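Local coordinates for protein N6 adenine specific DNA methylase (Encephalitozoon cuniculi, PDB 3Q87) that binds S-adenosylmethionine and, as the catalytic subunit of the Mtq2-Trm112 complex, is responsible for methylating the translation termination factor eRF1, at residues L102-E105 / V106-F110; L122-E125 / A126-P129. One frame throughout, in Å; residues are numbered along the deposited sequence.

Contact 1 of 2, residues L102-E105 / V106-F110; sequences LGRE and VIDRF
Arg104 and Asp108 meet twice at the N-terminal end of helix 105-113, through backbone and through side chains. Asp108 N donates to Arg104 O at 2.8 Å, and Arg109 N donates to Glu105 O at 3.2 Å. These i to i+4 bonds form the first helical turn. The approach to it, at Gly103, has a positive phi, which glycine readily adopts. A water bridges Gly103 O and Ile107 N, just ahead of the first direct i to i+4 bond. It donates to Gly103 O at 2.6 Å and accepts from Ile107 N at 3.0 Å.

The side chain of Arg104 bends at chi2 (-95°) and again at chi3 (-55°), folding NE back toward Asp108. NE donates to Asp108 OD1 at 2.7 Å in a nearly straight hydrogen bond, part of a salt bridge. OD1 lies in the guanidinium plane, at its edge. NE comes on the syn side of OD1 but tilted out of the carboxylate plane. The two planar groups are turned 71° apart. NH2 adds two weak bonds to the same carboxylate, to OD1 at 3.1 Å and to OD2 at 3.3 Å. Ile107 lies across the arginine chain, with CG2 4.2 Å from Arg104 CD, while its CD1 rests against Gly103 O.

Outside the turn, Arg104 NH1 forms a salt bridge with Glu131 of helix 129-138. On the cofactor side, Val106 packs near the bound S-adenosylmethionine, and Arg109 pairs with Asp69, a cofactor-binding residue. Further along helix 105-113, Phe110 meets Phe84 of strand 81-84 edge to face.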
ATOM      1  N   LEU B 102      -5.029 -22.583 -12.833  1.00 27.57           N
ATOM      2  CA  LEU B 102      -4.384 -21.752 -13.845  1.00 27.51           C
ATOM      3  C   LEU B 102      -3.348 -20.787 -13.250  1.00 23.63           C
ATOM      4  O   LEU B 102      -2.802 -19.943 -13.963  1.00 28.90           O
ATOM      5  CB  LEU B 102      -5.427 -20.960 -14.644  1.00 28.26           C
ATOM      6  CG  LEU B 102      -5.855 -21.381 -16.062  1.00 39.73           C
ATOM      7  CD1 LEU B 102      -4.726 -22.062 -16.824  1.00 42.89           C
ATOM      8  CD2 LEU B 102      -7.080 -22.255 -16.041  1.00 42.47           C
ATOM      9  N   GLY B 103      -3.081 -20.918 -11.952  1.00 22.76           N
ATOM     10  CA  GLY B 103      -2.253 -19.961 -11.229  1.00 19.25           C
ATOM     11  C   GLY B 103      -2.891 -18.582 -11.170  1.00 23.25           C
ATOM     12  O   GLY B 103      -2.210 -17.577 -10.903  1.00 20.00           O
ATOM     13  N   ARG B 104      -4.205 -18.540 -11.390  1.00 17.89           N
ATOM     14  CA  ARG B 104      -4.928 -17.292 -11.662  1.00 19.66           C
ATOM     15  C   ARG B 104      -5.865 -16.805 -10.558  1.00 20.44           C
ATOM     16  O   ARG B 104      -6.441 -15.715 -10.652  1.00 22.08           O
ATOM     17  CB  ARG B 104      -5.742 -17.441 -12.947  1.00 24.62           C
ATOM     18  CG  ARG B 104      -4.940 -17.218 -14.204  1.00 23.29           C
ATOM     19  CD  ARG B 104      -5.094 -15.793 -14.660  1.00 23.29           C
ATOM     20  NE  ARG B 104      -6.511 -15.489 -14.824  1.00 30.30           N
ATOM     21  CZ  ARG B 104      -7.227 -15.820 -15.896  1.00 36.49           C
ATOM     22  NH1 ARG B 104      -6.657 -16.455 -16.912  1.00 34.32           N
ATOM     23  NH2 ARG B 104      -8.512 -15.511 -15.952  1.00 37.72           N
ATOM     24  N   GLU B 105      -6.020 -17.593  -9.509  1.00 18.60           N
ATOM     25  CA  GLU B 105      -7.002 -17.259  -8.486  1.00 22.29           C
ATOM     26  C   GLU B 105      -6.756 -15.924  -7.773  1.00 21.91           C
ATOM     27  O   GLU B 105      -7.704 -15.182  -7.515  1.00 19.88           O
ATOM     28  CB  GLU B 105      -7.170 -18.416  -7.494  1.00 23.99           C
ATOM     29  CG  GLU B 105      -7.714 -19.677  -8.184  1.00 29.75           C
ATOM     30  CD  GLU B 105      -8.167 -20.759  -7.216  1.00 41.80           C
ATOM     31  OE1 GLU B 105      -8.544 -20.425  -6.071  1.00 51.15           O
ATOM     32  OE2 GLU B 105      -8.156 -21.950  -7.604  1.00 38.13           O
ATOM     33  N   VAL B 106      -5.502 -15.615  -7.449  1.00 22.23           N
ATOM     34  CA  VAL B 106      -5.225 -14.341  -6.780  1.00 18.79           C
ATOM     35  C   VAL B 106      -5.246 -13.213  -7.806  1.00 20.23           C
ATOM     36  O   VAL B 106      -5.804 -12.141  -7.560  1.00 19.35           O
ATOM     37  CB  VAL B 106      -3.889 -14.354  -5.987  1.00 20.05           C
ATOM     38  CG1 VAL B 106      -3.719 -13.043  -5.204  1.00 20.25           C
ATOM     39  CG2 VAL B 106      -3.857 -15.519  -5.023  1.00 16.04           C
ATOM     40  N   ILE B 107      -4.648 -13.464  -8.966  1.00 15.23           N
ATOM     41  CA  ILE B 107      -4.666 -12.494 -10.049  1.00 18.46           C
ATOM     42  C   ILE B 107      -6.093 -12.037 -10.349  1.00 20.97           C
ATOM     43  O   ILE B 107      -6.363 -10.839 -10.465  1.00 19.97           O
ATOM     44  CB  ILE B 107      -4.044 -13.087 -11.330  1.00 22.51           C
ATOM     45  CG1 ILE B 107      -2.533 -13.209 -11.169  1.00 19.00           C
ATOM     46  CG2 ILE B 107      -4.411 -12.236 -12.566  1.00 19.04           C
ATOM     47  CD1 ILE B 107      -1.897 -14.258 -12.084  1.00 21.30           C
ATOM     48  N   ASP B 108      -6.996 -13.005 -10.469  1.00 19.99           N
ATOM     49  CA  ASP B 108      -8.388 -12.744 -10.816  1.00 24.26           C
ATOM     50  C   ASP B 108      -9.081 -11.970  -9.705  1.00 21.58           C
ATOM     51  O   ASP B 108      -9.886 -11.080  -9.971  1.00 19.54           O
ATOM     52  CB  ASP B 108      -9.139 -14.059 -11.087  1.00 20.97           C
ATOM     53  CG  ASP B 108      -8.783 -14.673 -12.433  1.00 40.24           C
ATOM     54  OD1 ASP B 108      -8.080 -14.004 -13.223  1.00 31.17           O
ATOM     55  OD2 ASP B 108      -9.218 -15.821 -12.708  1.00 40.85           O
ATOM     56  N   ARG B 109      -8.770 -12.307  -8.455  1.00 19.40           N
ATOM     57  CA  ARG B 109      -9.309 -11.549  -7.332  1.00 19.31           C
ATOM     58  C   ARG B 109      -8.821 -10.107  -7.357  1.00 20.23           C
ATOM     59  O   ARG B 109      -9.583  -9.170  -7.084  1.00 19.18           O
ATOM     60  CB  ARG B 109      -8.953 -12.213  -5.998  1.00 25.56           C
ATOM     61  CG  ARG B 109      -9.871 -13.361  -5.652  1.00 24.25           C
ATOM     62  CD  ARG B 109      -9.485 -14.079  -4.368  1.00 30.37           C
ATOM     63  NE  ARG B 109      -9.304 -13.180  -3.228  1.00 32.49           N
ATOM     64  CZ  ARG B 109      -8.226 -13.191  -2.446  1.00 36.94           C
ATOM     65  NH1 ARG B 109      -7.254 -14.068  -2.678  1.00 40.42           N
ATOM     66  NH2 ARG B 109      -8.125 -12.354  -1.421  1.00 20.07           N
ATOM     67  N   PHE B 110      -7.548  -9.934  -7.692  1.00 17.72           N
ATOM     68  CA  PHE B 110      -6.952  -8.607  -7.780  1.00 17.55           C
ATOM     69  C   PHE B 110      -7.625  -7.772  -8.870  1.00 21.16           C
ATOM     70  O   PHE B 110      -8.038  -6.648  -8.643  1.00 15.07           O
ATOM     71  CB  PHE B 110      -5.446  -8.700  -8.085  1.00 16.42           C
ATOM     72  CG  PHE B 110      -4.822  -7.378  -8.460  1.00 16.11           C
ATOM     73  CD1 PHE B 110      -4.727  -6.360  -7.527  1.00 11.93           C
ATOM     74  CD2 PHE B 110      -4.337  -7.152  -9.742  1.00 20.76           C
ATOM     75  CE1 PHE B 110      -4.169  -5.126  -7.865  1.00 15.71           C
ATOM     76  CE2 PHE B 110      -3.770  -5.932 -10.086  1.00 19.77           C
ATOM     77  CZ  PHE B 110      -3.694  -4.907  -9.138  1.00 16.75           C
TER
HETATM   78  O   HOH W   1      -2.981 -15.996  -8.931  1.00 17.54           O

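Contact 2 of 2, residues L122-E125 / A126-P129; sequences LVIE and ANRP
Ile124 and Asn127 are joined by the first of two backbone hydrogen bonds that turn the chain at the end of strand 118-124. Asn127 N donates to Ile124 O at 2.9 Å, and Arg128 N donates to Glu125 O at 3.1 Å. Both are i to i+3 bonds.

The chain here makes a short 3-10 turn between strand 118-124 and helix 129-138. The strand is the last of the parallel strands in the Rossmann-like methyltransferase sheet (order 3-2-1-4-5-7-6), beside antiparallel strand 155-162. Arg128 is the N-cap residue of the helix. Its positive phi, 67°, turns the chain from the 3-10 segment into Pro129.

Apolar contacts join the strand end to the turn at two places. Val123 CG1 lies 4.4 Å from Pro129 CG, so the last part of the strand touches the first residue of the helix. Ile124 has CG1 between its backbone N and carbonyl carbon (chi1 62°). This torsion carries CD1 to within 4.2 Å of Ala126 CB.

A separate kind of contact is made with backbone oxygen. The Pro129 ring lies by the turn's carbonyls, with CD 3.4 Å from Glu125 O and CG 3.9 Å from Ile124 O.

Polar groups also tie the turn to the adjacent strand 155-162 and the residue before it. Glu125 reaches out with CG anti to its backbone N (chi1 -163°), and OE1 takes bonds from the hydroxyl groups of Tyr157 and Thr155. Ala126 N donates to Glu154 OE2.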
ATOM      1  N   LEU B 122       2.556  -8.491 -13.105  1.00 19.47           N
ATOM      2  CA  LEU B 122       3.367  -9.531 -13.713  1.00 19.16           C
ATOM      3  C   LEU B 122       2.570 -10.820 -13.797  1.00 22.21           C
ATOM      4  O   LEU B 122       1.876 -11.196 -12.861  1.00 16.89           O
ATOM      5  CB  LEU B 122       4.669  -9.767 -12.931  1.00 19.55           C
ATOM      6  CG  LEU B 122       5.609 -10.838 -13.523  1.00 14.13           C
ATOM      7  CD1 LEU B 122       7.037 -10.579 -13.097  1.00 15.55           C
ATOM      8  CD2 LEU B 122       5.202 -12.267 -13.142  1.00 18.24           C
ATOM      9  N   VAL B 123       2.681 -11.494 -14.936  1.00 18.04           N
ATOM     10  CA  VAL B 123       1.975 -12.729 -15.163  1.00 17.57           C
ATOM     11  C   VAL B 123       2.924 -13.662 -15.923  1.00 19.17           C
ATOM     12  O   VAL B 123       3.897 -13.204 -16.487  1.00 17.14           O
ATOM     13  CB  VAL B 123       0.695 -12.463 -15.976  1.00 24.98           C
ATOM     14  CG1 VAL B 123       0.198 -13.727 -16.586  1.00 36.17           C
ATOM     15  CG2 VAL B 123      -0.381 -11.815 -15.096  1.00 23.11           C
ATOM     16  N   ILE B 124       2.664 -14.964 -15.903  1.00 20.38           N
ATOM     17  CA  ILE B 124       3.435 -15.888 -16.726  1.00 25.90           C
ATOM     18  C   ILE B 124       2.548 -16.535 -17.793  1.00 26.95           C
ATOM     19  O   ILE B 124       1.332 -16.452 -17.725  1.00 18.81           O
ATOM     20  CB  ILE B 124       4.142 -16.970 -15.882  1.00 27.86           C
ATOM     21  CG1 ILE B 124       3.118 -17.819 -15.132  1.00 25.07           C
ATOM     22  CG2 ILE B 124       5.143 -16.325 -14.922  1.00 26.14           C
ATOM     23  CD1 ILE B 124       3.725 -19.049 -14.474  1.00 31.66           C
ATOM     24  N   GLU B 125       3.168 -17.172 -18.782  1.00 34.33           N
ATOM     25  CA  GLU B 125       2.429 -17.730 -19.909  1.00 29.59           C
ATOM     26  C   GLU B 125       1.311 -18.660 -19.444  1.00 39.09           C
ATOM     27  O   GLU B 125       0.212 -18.665 -20.008  1.00 32.43           O
ATOM     28  CB  GLU B 125       3.383 -18.468 -20.850  1.00 37.53           C
ATOM     29  CG  GLU B 125       2.828 -18.731 -22.238  1.00 38.47           C
ATOM     30  CD  GLU B 125       3.922 -19.138 -23.214  1.00 49.88           C
ATOM     31  OE1 GLU B 125       4.613 -18.242 -23.754  1.00 53.60           O
ATOM     32  OE2 GLU B 125       4.099 -20.354 -23.435  1.00 40.68           O
ATOM     33  N   ALA B 126       1.584 -19.435 -18.401  1.00 29.87           N
ATOM     34  CA  ALA B 126       0.600 -20.398 -17.914  1.00 28.87           C
ATOM     35  C   ALA B 126      -0.682 -19.750 -17.372  1.00 32.70           C
ATOM     36  O   ALA B 126      -1.738 -20.391 -17.328  1.00 24.21           O
ATOM     37  CB  ALA B 126       1.222 -21.319 -16.885  1.00 28.73           C
ATOM     38  N   ASN B 127      -0.600 -18.485 -16.970  1.00 22.75           N
ATOM     39  CA  ASN B 127      -1.776 -17.790 -16.454  1.00 28.57           C
ATOM     40  C   ASN B 127      -2.773 -17.403 -17.542  1.00 24.62           C
ATOM     41  O   ASN B 127      -3.887 -16.975 -17.241  1.00 30.06           O
ATOM     42  CB  ASN B 127      -1.368 -16.537 -15.672  1.00 25.92           C
ATOM     43  CG  ASN B 127      -0.442 -16.850 -14.520  1.00 19.61           C
ATOM     44  OD1 ASN B 127      -0.551 -17.900 -13.896  1.00 24.86           O
ATOM     45  ND2 ASN B 127       0.469 -15.941 -14.228  1.00 16.45           N
ATOM     46  N   ARG B 128      -2.359 -17.547 -18.799  1.00 36.21           N
ATOM     47  CA  ARG B 128      -3.141 -17.128 -19.963  1.00 28.99           C
ATOM     48  C   ARG B 128      -3.277 -15.617 -19.999  1.00 28.38           C
ATOM     49  O   ARG B 128      -4.340 -15.078 -19.708  1.00 33.29           O
ATOM     50  CB  ARG B 128      -4.505 -17.817 -19.993  1.00 29.20           C
ATOM     51  CG  ARG B 128      -4.413 -19.303 -20.328  1.00 45.31           C
ATOM     52  CD  ARG B 128      -5.768 -20.008 -20.197  1.00 56.14           C
ATOM     53  NE  ARG B 128      -5.723 -21.402 -20.643  1.00 56.78           N
ATOM     54  CZ  ARG B 128      -6.708 -22.281 -20.459  1.00 70.57           C
ATOM     55  NH1 ARG B 128      -7.823 -21.915 -19.831  1.00 60.33           N
ATOM     56  NH2 ARG B 128      -6.579 -23.529 -20.901  1.00 58.84           N
ATOM     57  N   PRO B 129      -2.182 -14.930 -20.363  1.00 24.55           N
ATOM     58  CA  PRO B 129      -2.038 -13.474 -20.284  1.00 27.52           C
ATOM     59  C   PRO B 129      -3.161 -12.754 -21.002  1.00 31.46           C
ATOM     60  O   PRO B 129      -3.577 -11.668 -20.581  1.00 29.16           O
ATOM     61  CB  PRO B 129      -0.708 -13.214 -21.000  1.00 26.06           C
ATOM     62  CG  PRO B 129       0.038 -14.479 -20.888  1.00 34.02           C
ATOM     63  CD  PRO B 129      -0.985 -15.572 -20.925  1.00 34.70           C
TER

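How the contacts relate
From the N terminus, contact 1 comes first: it closes the turn where the loop after strand 81-84 enters helix 105-113. The chain then runs along that helix and returns through strand 118-124. Contact 2 closes the turn at the end of this strand, just before helix 129-138. The two are in series and neither nests nor crosses, yet their centres lie only 10 Å apart. Arg104 NH1 of contact 1 probably donates to Asn127 O of contact 2 at 2.8 Å. Leu102 CD1 also packs against Ala126 O. Together they tie the start of helix 105-113 to the turn that leads from strand 118-124 into helix 129-138.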